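Serine protease inhibitor 4, isoform B (Drosophila melanogaster, PDB 4P0F) probably inhibits serine and cysteine endopeptidases as serpins do, by offering a reactive loop that inserts into the main sheet once it is cleaved. Local coordinates at residues Q198-S203 with L380-F385; I169-T174 with L223-S228; Q104-F109 with F301-Q306. All coordinates share one frame; numbering follows the deposited sequence.

Contact 1 (Q198-S203 with L380-F385)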
loop_
_atom_site.group_PDB
_atom_site.type_symbol
_atom_site.label_atom_id
_atom_site.label_comp_id
_atom_site.label_asym_id
_atom_site.label_seq_id
_atom_site.Cartn_x
_atom_site.Cartn_y
_atom_site.Cartn_z
ATOM N N GLN A 198 -15.110 -21.312 12.584
ATOM C CA GLN A 198 -16.254 -20.970 11.750
ATOM C C GLN A 198 -16.297 -19.463 11.511
ATOM O O GLN A 198 -16.289 -18.681 12.460
ATOM C CB GLN A 198 -17.561 -21.433 12.400
ATOM C CG GLN A 198 -17.613 -22.924 12.673
ATOM C CD GLN A 198 -17.518 -23.745 11.408
ATOM O OE1 GLN A 198 -18.352 -23.619 10.511
ATOM N NE2 GLN A 198 -16.493 -24.589 11.325
ATOM N N VAL A 199 -16.341 -19.071 10.243
ATOM C CA VAL A 199 -16.441 -17.666 9.859
ATOM C C VAL A 199 -17.466 -17.485 8.739
ATOM O O VAL A 199 -17.741 -18.419 7.994
ATOM C CB VAL A 199 -15.076 -17.112 9.398
ATOM C CG1 VAL A 199 -14.048 -17.263 10.512
ATOM C CG2 VAL A 199 -14.607 -17.809 8.135
ATOM N N PRO A 200 -18.020 -16.274 8.603
ATOM C CA PRO A 200 -18.973 -16.035 7.514
ATOM C C PRO A 200 -18.349 -16.206 6.144
ATOM O O PRO A 200 -17.351 -15.545 5.836
ATOM C CB PRO A 200 -19.407 -14.585 7.736
ATOM C CG PRO A 200 -18.286 -13.970 8.510
ATOM C CD PRO A 200 -17.776 -15.058 9.397
ATOM N N MET A 201 -18.924 -17.111 5.353
ATOM C CA MET A 201 -18.469 -17.393 3.996
ATOM C C MET A 201 -19.520 -16.975 2.987
ATOM O O MET A 201 -20.657 -17.456 3.023
ATOM C CB MET A 201 -18.164 -18.883 3.811
ATOM C CG MET A 201 -16.979 -19.351 4.583
ATOM S SD MET A 201 -15.457 -18.763 3.818
ATOM C CE MET A 201 -14.272 -19.675 4.799
ATOM N N MET A 202 -19.127 -16.085 2.088
ATOM C CA MET A 202 -19.989 -15.611 1.023
ATOM C C MET A 202 -19.880 -16.563 -0.145
ATOM O O MET A 202 -18.787 -17.028 -0.459
ATOM C CB MET A 202 -19.584 -14.196 0.613
ATOM C CG MET A 202 -19.352 -13.296 1.808
ATOM S SD MET A 202 -18.983 -11.590 1.402
ATOM C CE MET A 202 -17.395 -11.732 0.579
ATOM N N SER A 203 -21.009 -16.835 -0.792
ATOM C CA SER A 203 -21.082 -17.812 -1.879
ATOM C C SER A 203 -21.634 -17.191 -3.149
ATOM O O SER A 203 -22.667 -16.522 -3.115
ATOM C CB SER A 203 -21.988 -19.004 -1.504
ATOM O OG SER A 203 -21.449 -19.784 -0.454
ATOM N N LEU A 380 -8.216 -16.161 10.847
ATOM C CA LEU A 380 -9.516 -15.539 11.025
ATOM C C LEU A 380 -10.180 -16.103 12.262
ATOM O O LEU A 380 -9.922 -17.237 12.648
ATOM C CB LEU A 380 -10.406 -15.761 9.806
ATOM C CG LEU A 380 -9.990 -15.063 8.516
ATOM C CD1 LEU A 380 -10.915 -15.490 7.386
ATOM C CD2 LEU A 380 -10.016 -13.548 8.686
ATOM N N GLU A 381 -11.012 -15.286 12.893
ATOM C CA GLU A 381 -11.893 -15.752 13.954
ATOM C C GLU A 381 -13.182 -14.953 13.920
ATOM O O GLU A 381 -13.193 -13.791 13.502
ATOM C CB GLU A 381 -11.229 -15.621 15.328
ATOM C CG GLU A 381 -10.258 -16.748 15.675
ATOM C CD GLU A 381 -8.809 -16.440 15.318
ATOM O OE1 GLU A 381 -8.401 -15.259 15.382
ATOM O OE2 GLU A 381 -8.072 -17.392 14.980
ATOM N N GLU A 382 -14.271 -15.592 14.327
ATOM C CA GLU A 382 -15.488 -14.881 14.675
ATOM C C GLU A 382 -15.305 -14.420 16.109
ATOM O O GLU A 382 -15.098 -15.242 16.997
ATOM C CB GLU A 382 -16.726 -15.774 14.542
ATOM C CG GLU A 382 -17.341 -15.811 13.153
ATOM C CD GLU A 382 -18.504 -16.792 13.052
ATOM O OE1 GLU A 382 -18.857 -17.408 14.080
ATOM O OE2 GLU A 382 -19.064 -16.950 11.944
ATOM N N ASN A 383 -15.329 -13.114 16.340
ATOM C CA ASN A 383 -15.211 -12.623 17.701
ATOM C C ASN A 383 -16.497 -12.915 18.460
ATOM O O ASN A 383 -17.590 -12.610 17.984
ATOM C CB ASN A 383 -14.903 -11.127 17.725
ATOM C CG ASN A 383 -14.572 -10.627 19.117
ATOM O OD1 ASN A 383 -14.220 -11.409 20.001
ATOM N ND2 ASN A 383 -14.691 -9.320 19.321
ATOM N N THR A 384 -16.354 -13.531 19.630
ATOM C CA THR A 384 -17.484 -13.854 20.480
ATOM C C THR A 384 -17.720 -12.768 21.524
ATOM O O THR A 384 -18.701 -12.824 22.268
ATOM C CB THR A 384 -17.269 -15.200 21.187
ATOM O OG1 THR A 384 -16.036 -15.160 21.915
ATOM C CG2 THR A 384 -17.209 -16.333 20.164
ATOM N N PHE A 385 -16.816 -11.789 21.583
ATOM C CA PHE A 385 -16.966 -10.663 22.505
ATOM C C PHE A 385 -17.560 -9.466 21.779
ATOM O O PHE A 385 -17.231 -9.212 20.619
ATOM C CB PHE A 385 -15.612 -10.243 23.109
ATOM C CG PHE A 385 -15.022 -11.238 24.072
ATOM C CD1 PHE A 385 -15.282 -11.155 25.429
ATOM C CD2 PHE A 385 -14.177 -12.242 23.616
ATOM C CE1 PHE A 385 -14.732 -12.065 26.317
ATOM C CE2 PHE A 385 -13.627 -13.157 24.500
ATOM C CZ PHE A 385 -13.906 -13.070 25.850
#
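The side chain of Glu382 lies close against the backbone O of Gln198, yet no hydrogen bond joins them. That oxygen stands 3.0 Å from Glu382 CD, almost straight above the flat face of the carboxylate, and the two oxygens of that group are equally far from it, Glu382 OE1 and OE2 both lying 3.3 Å from Gln198 O. With only acceptors facing each other, no hydrogen bond forms here. The methylene Glu382 CG touches the same carbonyl oxygen at 3.1 Å. This placement follows from the torsions: CG is turned away from the carbonyl carbon (chi1 -87°), and the chain then runs out extended (chi2 176°), which lays it across the strand. At its tip, Glu382 OE2 lies 3.4 Å from Pro200 CD and equally close to Val199 CA.

A small apolar patch lies beside this. Val199 CG1 comes within 4.0 Å of Leu380 CB, the two side chains crossing at about a right angle, and Phe189 of strand 185-189 touches both. Strand 197-213 already has partners along both edges here: Val199 bonds by its backbone to Asp187 and Pro200 to Arg273. The touching parts of the two segments run 85° apart, which suits a C-terminal tail crossing a finished serpin sheet after strand 370-377 and not a strand added to it. Further along the tail, an Asx turn bends the chain, Phe385 N donating to Asn383 OD1 at 3.1 Å.

With no bond across it, the contact relies on van der Waals touch; a carbonyl oxygen facing a carboxylate would probably be electrostatically unfavourable if Glu382 is ionised, although the exposure of this residue should let water screen much of the charge.

Contact 2 (I169-T174 with L223-S228)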
loop_
_atom_site.group_PDB
_atom_site.type_symbol
_atom_site.label_atom_id
_atom_site.label_comp_id
_atom_site.label_asym_id
_atom_site.label_seq_id
_atom_site.Cartn_x
_atom_site.Cartn_y
_atom_site.Cartn_z
ATOM N N ILE A 169 -4.532 7.096 0.427
ATOM C CA ILE A 169 -5.282 6.465 -0.654
ATOM C C ILE A 169 -6.563 5.854 -0.096
ATOM O O ILE A 169 -6.573 5.286 0.996
ATOM C CB ILE A 169 -4.412 5.399 -1.381
ATOM C CG1 ILE A 169 -5.201 4.681 -2.482
ATOM C CG2 ILE A 169 -3.829 4.400 -0.387
ATOM C CD1 ILE A 169 -4.301 3.907 -3.457
ATOM N N HIS A 170 -7.653 6.027 -0.836
ATOM C CA HIS A 170 -8.946 5.478 -0.441
ATOM C C HIS A 170 -9.624 4.833 -1.623
ATOM O O HIS A 170 -9.696 5.411 -2.703
ATOM C CB HIS A 170 -9.847 6.559 0.137
ATOM C CG HIS A 170 -11.197 6.051 0.544
ATOM N ND1 HIS A 170 -12.320 6.227 -0.233
ATOM C CD2 HIS A 170 -11.591 5.346 1.630
ATOM C CE1 HIS A 170 -13.357 5.658 0.363
ATOM N NE2 HIS A 170 -12.943 5.121 1.495
ATOM N N PHE A 171 -10.137 3.631 -1.388
ATOM C CA PHE A 171 -10.846 2.858 -2.398
ATOM C C PHE A 171 -12.180 2.393 -1.853
ATOM O O PHE A 171 -12.256 1.869 -0.744
ATOM C CB PHE A 171 -10.011 1.664 -2.829
ATOM C CG PHE A 171 -10.758 0.678 -3.676
ATOM C CD1 PHE A 171 -11.069 0.965 -4.989
ATOM C CD2 PHE A 171 -11.145 -0.539 -3.148
ATOM C CE1 PHE A 171 -11.762 0.048 -5.770
ATOM C CE2 PHE A 171 -11.835 -1.463 -3.925
ATOM C CZ PHE A 171 -12.140 -1.165 -5.234
ATOM N N LYS A 172 -13.228 2.589 -2.641
ATOM C CA LYS A 172 -14.523 1.990 -2.349
ATOM C C LYS A 172 -15.147 1.545 -3.659
ATOM O O LYS A 172 -15.473 2.367 -4.512
ATOM C CB LYS A 172 -15.441 2.959 -1.611
ATOM C CG LYS A 172 -16.854 2.400 -1.397
ATOM C CD LYS A 172 -17.195 2.262 0.072
ATOM C CE LYS A 172 -18.661 1.908 0.267
ATOM N NZ LYS A 172 -19.038 1.887 1.705
ATOM N N GLY A 173 -15.297 0.237 -3.816
ATOM C CA GLY A 173 -15.813 -0.322 -5.044
ATOM C C GLY A 173 -16.968 -1.260 -4.765
ATOM O O GLY A 173 -17.036 -1.863 -3.698
ATOM N N THR A 174 -17.877 -1.350 -5.726
ATOM C CA THR A 174 -18.971 -2.306 -5.689
ATOM C C THR A 174 -18.654 -3.454 -6.636
ATOM O O THR A 174 -18.179 -3.219 -7.740
ATOM C CB THR A 174 -20.299 -1.629 -6.089
ATOM O OG1 THR A 174 -20.529 -0.515 -5.214
ATOM C CG2 THR A 174 -21.460 -2.606 -6.011
ATOM N N LEU A 223 -11.922 -10.817 -9.138
ATOM C CA LEU A 223 -13.271 -10.325 -8.920
ATOM C C LEU A 223 -13.321 -8.850 -9.314
ATOM O O LEU A 223 -12.717 -8.013 -8.638
ATOM C CB LEU A 223 -13.676 -10.511 -7.459
ATOM C CG LEU A 223 -13.553 -11.926 -6.888
ATOM C CD1 LEU A 223 -13.999 -11.970 -5.437
ATOM C CD2 LEU A 223 -14.357 -12.917 -7.719
ATOM N N PRO A 224 -14.021 -8.524 -10.410
ATOM C CA PRO A 224 -14.021 -7.136 -10.881
ATOM C C PRO A 224 -14.978 -6.226 -10.118
ATOM O O PRO A 224 -15.993 -6.677 -9.606
ATOM C CB PRO A 224 -14.449 -7.269 -12.346
ATOM C CG PRO A 224 -15.292 -8.487 -12.371
ATOM C CD PRO A 224 -14.678 -9.426 -11.370
ATOM N N TYR A 225 -14.632 -4.942 -10.049
ATOM C CA TYR A 225 -15.516 -3.908 -9.509
ATOM C C TYR A 225 -16.229 -3.196 -10.654
ATOM O O TYR A 225 -15.635 -2.967 -11.703
ATOM C CB TYR A 225 -14.706 -2.903 -8.671
ATOM C CG TYR A 225 -14.050 -3.560 -7.490
ATOM C CD1 TYR A 225 -14.773 -3.824 -6.339
ATOM C CD2 TYR A 225 -12.719 -3.939 -7.531
ATOM C CE1 TYR A 225 -14.193 -4.453 -5.262
ATOM C CE2 TYR A 225 -12.119 -4.567 -6.450
ATOM C CZ TYR A 225 -12.868 -4.810 -5.316
ATOM O OH TYR A 225 -12.300 -5.438 -4.244
ATOM N N LYS A 226 -17.492 -2.835 -10.464
ATOM C CA LYS A 226 -18.241 -2.205 -11.545
ATOM C C LYS A 226 -17.711 -0.796 -11.802
ATOM O O LYS A 226 -17.114 -0.175 -10.920
ATOM C CB LYS A 226 -19.744 -2.173 -11.239
ATOM C CG LYS A 226 -20.116 -1.586 -9.900
ATOM C CD LYS A 226 -21.622 -1.663 -9.654
ATOM C CE LYS A 226 -22.388 -0.663 -10.497
ATOM N NZ LYS A 226 -23.572 -0.120 -9.771
ATOM N N ASP A 227 -17.907 -0.319 -13.028
ATOM C CA ASP A 227 -17.538 1.042 -13.410
ATOM C C ASP A 227 -16.070 1.343 -13.130
ATOM O O ASP A 227 -15.729 2.439 -12.683
ATOM C CB ASP A 227 -18.415 2.054 -12.672
ATOM C CG ASP A 227 -19.891 1.815 -12.896
ATOM O OD1 ASP A 227 -20.253 1.292 -13.974
ATOM O OD2 ASP A 227 -20.689 2.149 -11.993
ATOM N N SER A 228 -15.205 0.369 -13.389
ATOM C CA SER A 228 -13.780 0.545 -13.148
ATOM C C SER A 228 -12.968 -0.519 -13.860
ATOM O O SER A 228 -13.518 -1.517 -14.319
ATOM C CB SER A 228 -13.484 0.492 -11.652
ATOM O OG SER A 228 -13.370 -0.851 -11.219
HETATM O O HOH W 1 -17.467 0.197 -8.081
#
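Phe171 drives the edge of its ring into the face of Tyr225, a T-shaped stack with planes 76° apart and centroids separated by 4.8 Å. The leading atom, Phe171 CZ, stands over the centre of the tyrosine ring and comes to 3.6 Å from Tyr225 CE2. The phenylalanine ring extends along the strand, as its chi1 of 169° directs, until Gly173 N lies over one of its faces, near the rim. Gly173 itself sits close to both rings, its C atom 3.7 Å from Tyr225 CD1.

Leu230 touches both aromatic side chains, Trp175 meets Tyr225 with nearly parallel rings, and Tyr225 OH is hydrogen-bonded to Thr329 of strand 328-341. That strand, paired with 161-174, is the inserted reactive loop of a cleaved serpin, so this aromatic cluster belongs to the breach, the region of the main sheet where insertion begins.

Toward solvent the contact thins to a single direct backbone bond and a water. Lys226 N donates to Thr174 O over 2.8 Å, at 161° on the hydrogen. One water bridges the neighbouring backbone groups, accepting from Thr174 N at 2.8 Å and donating to Lys226 O at 2.9 Å. Thr174 and the exposed Lys226 point the same way, side by side, with Thr174 CG2 3.8 Å from Lys226 CD.

Contact 3 (Q104-F109 with F301-Q306); sequences QLRQEF and FGKMLQ
Leu105 and Leu305 form a single antiparallel bridge as a non-hydrogen-bonded pair, CA atoms 4.4 Å apart. Two nearly straight bonds flank it, Gln306 N to Gln104 O at 3.0 Å and Arg106 N to Met304 O at 2.9 Å. This isolated beta bridge ties the lead-in of helix 107-115, with Arg106 at its N-cap position, to a type I turn (Phe301 to Met304) in the loop before strand 311-324 of the serpin fold.

On the inner side, Leu105 CD2 meets Leu305 CD2 at 3.7 Å. The Phe109 ring, thrown out opposite the backbone N (chi1 -175°), turns one face to Met304, whose CA makes a CH-pi contact over it, 4.1 Å from the ring centroid. Met304 CG also lies over that face, near the rim, and the sulfur stands obliquely to the ring in a Met-aromatic contact.

Arg106 takes the exposed side, passing its CG 3.2 Å from Leu305 O. A bend at chi3 then carries the guanidinium to the turn, where Arg106 NH1 donates to Gly302 O at 3.0 Å, the oxygen lying near the guanidinium plane but the donor well above that of the carbonyl.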
loop_
_atom_site.group_PDB
_atom_site.type_symbol
_atom_site.label_atom_id
_atom_site.label_comp_id
_atom_site.label_asym_id
_atom_site.label_seq_id
_atom_site.Cartn_x
_atom_site.Cartn_y
_atom_site.Cartn_z
ATOM N N GLN A 104 11.403 27.400 4.398
ATOM C CA GLN A 104 10.921 27.474 3.026
ATOM C C GLN A 104 11.452 26.293 2.225
ATOM O O GLN A 104 12.627 25.941 2.330
ATOM C CB GLN A 104 11.360 28.779 2.371
ATOM C CG GLN A 104 10.926 30.020 3.130
ATOM C CD GLN A 104 11.152 31.280 2.336
ATOM O OE1 GLN A 104 12.149 31.982 2.525
ATOM N NE2 GLN A 104 10.228 31.574 1.430
ATOM N N LEU A 105 10.580 25.693 1.430
ATOM C CA LEU A 105 10.991 24.652 0.501
ATOM C C LEU A 105 11.840 25.249 -0.605
ATOM O O LEU A 105 11.663 26.407 -0.967
ATOM C CB LEU A 105 9.777 23.966 -0.110
ATOM C CG LEU A 105 8.793 23.292 0.843
ATOM C CD1 LEU A 105 7.726 22.574 0.049
ATOM C CD2 LEU A 105 9.493 22.329 1.778
ATOM N N ARG A 106 12.769 24.466 -1.143
ATOM C CA ARG A 106 13.479 24.881 -2.340
ATOM C C ARG A 106 12.508 24.890 -3.510
ATOM O O ARG A 106 11.575 24.096 -3.545
ATOM C CB ARG A 106 14.667 23.960 -2.614
ATOM C CG ARG A 106 15.725 24.060 -1.536
ATOM C CD ARG A 106 17.018 23.376 -1.911
ATOM N NE ARG A 106 17.747 24.077 -2.962
ATOM C CZ ARG A 106 18.950 23.718 -3.407
ATOM N NH1 ARG A 106 19.576 22.672 -2.884
ATOM N NH2 ARG A 106 19.535 24.412 -4.374
ATOM N N GLN A 107 12.732 25.790 -4.462
ATOM C CA GLN A 107 11.782 25.994 -5.553
ATOM C C GLN A 107 11.520 24.728 -6.380
ATOM O O GLN A 107 10.366 24.396 -6.643
ATOM C CB GLN A 107 12.265 27.116 -6.475
ATOM C CG GLN A 107 11.255 27.494 -7.550
ATOM C CD GLN A 107 11.758 28.590 -8.472
ATOM O OE1 GLN A 107 12.640 29.372 -8.111
ATOM N NE2 GLN A 107 11.200 28.648 -9.674
ATOM N N GLU A 108 12.565 24.014 -6.786
ATOM C CA GLU A 108 12.366 22.848 -7.648
ATOM C C GLU A 108 11.597 21.733 -6.930
ATOM O O GLU A 108 10.699 21.123 -7.510
ATOM C CB GLU A 108 13.706 22.319 -8.162
ATOM C CG GLU A 108 13.599 21.098 -9.081
ATOM C CD GLU A 108 12.931 21.403 -10.418
ATOM O OE1 GLU A 108 12.598 22.579 -10.678
ATOM O OE2 GLU A 108 12.747 20.463 -11.220
ATOM N N PHE A 109 11.967 21.459 -5.681
ATOM C CA PHE A 109 11.263 20.493 -4.834
ATOM C C PHE A 109 9.781 20.853 -4.741
ATOM O O PHE A 109 8.895 20.021 -4.963
ATOM C CB PHE A 109 11.921 20.478 -3.445
ATOM C CG PHE A 109 11.381 19.436 -2.488
ATOM C CD1 PHE A 109 11.365 18.095 -2.816
ATOM C CD2 PHE A 109 10.957 19.809 -1.222
ATOM C CE1 PHE A 109 10.912 17.149 -1.913
ATOM C CE2 PHE A 109 10.510 18.875 -0.316
ATOM C CZ PHE A 109 10.478 17.534 -0.666
ATOM N N PHE A 301 19.738 15.163 2.068
ATOM C CA PHE A 301 18.439 15.691 1.668
ATOM C C PHE A 301 18.518 17.202 1.482
ATOM O O PHE A 301 17.585 17.931 1.814
ATOM C CB PHE A 301 17.363 15.338 2.698
ATOM C CG PHE A 301 16.893 13.914 2.624
ATOM C CD1 PHE A 301 16.069 13.493 1.599
ATOM C CD2 PHE A 301 17.274 13.003 3.586
ATOM C CE1 PHE A 301 15.646 12.183 1.532
ATOM C CE2 PHE A 301 16.847 11.690 3.523
ATOM C CZ PHE A 301 16.031 11.288 2.502
ATOM N N GLY A 302 19.632 17.664 0.919
ATOM C CA GLY A 302 19.868 19.081 0.761
ATOM C C GLY A 302 19.029 19.801 -0.273
ATOM O O GLY A 302 19.133 21.030 -0.398
ATOM N N LYS A 303 18.195 19.067 -1.007
ATOM C CA LYS A 303 17.361 19.694 -2.015
ATOM C C LYS A 303 15.929 19.928 -1.526
ATOM O O LYS A 303 15.096 20.407 -2.286
ATOM C CB LYS A 303 17.376 18.867 -3.298
ATOM C CG LYS A 303 18.602 19.200 -4.163
ATOM C CD LYS A 303 18.869 18.146 -5.235
ATOM C CE LYS A 303 18.054 18.373 -6.492
ATOM N NZ LYS A 303 18.320 17.313 -7.514
ATOM N N MET A 304 15.667 19.642 -0.253
ATOM C CA MET A 304 14.342 19.866 0.321
ATOM C C MET A 304 14.100 21.321 0.735
ATOM O O MET A 304 13.128 21.931 0.308
ATOM C CB MET A 304 14.130 18.956 1.529
ATOM C CG MET A 304 13.916 17.519 1.146
ATOM S SD MET A 304 13.589 16.471 2.573
ATOM C CE MET A 304 12.832 15.046 1.763
ATOM N N LEU A 305 14.996 21.866 1.554
ATOM C CA LEU A 305 14.808 23.192 2.157
ATOM C C LEU A 305 15.868 24.209 1.737
ATOM O O LEU A 305 17.006 23.854 1.433
ATOM C CB LEU A 305 14.839 23.077 3.676
ATOM C CG LEU A 305 13.846 22.129 4.345
ATOM C CD1 LEU A 305 14.082 22.130 5.846
ATOM C CD2 LEU A 305 12.431 22.528 4.022
ATOM N N GLN A 306 15.518 25.489 1.763
ATOM C CA GLN A 306 16.510 26.512 1.477
ATOM C C GLN A 306 17.606 26.502 2.549
ATOM O O GLN A 306 18.761 26.809 2.279
ATOM C CB GLN A 306 15.845 27.887 1.379
ATOM C CG GLN A 306 14.823 27.942 0.256
ATOM C CD GLN A 306 14.250 29.322 0.032
ATOM O OE1 GLN A 306 14.467 30.235 0.826
ATOM N NE2 GLN A 306 13.507 29.480 -1.056
HETATM O O HOH W 2 14.983 21.163 -4.879
#

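Contacts 1 and 3 lie on opposite sides of the chain's centre, their own centres about 51 Å apart; contact 2 is the most central and buries its aromatic pair. Contacts 1 and 2 hold related elements, since strands 197-213 and 218-224 follow each other and are neighbours in the same sheet, while contact 2 also reaches strand 161-174. The chemistry shifts with place: the surface contact 1 has no hydrogen bond across it, contact 2 combines a ring stack with one direct backbone bond, and the peripheral contact 3 has three direct hydrogen bonds and buries the most surface, 509 Å² against 258 and 224 Å² for contacts 2 and 1.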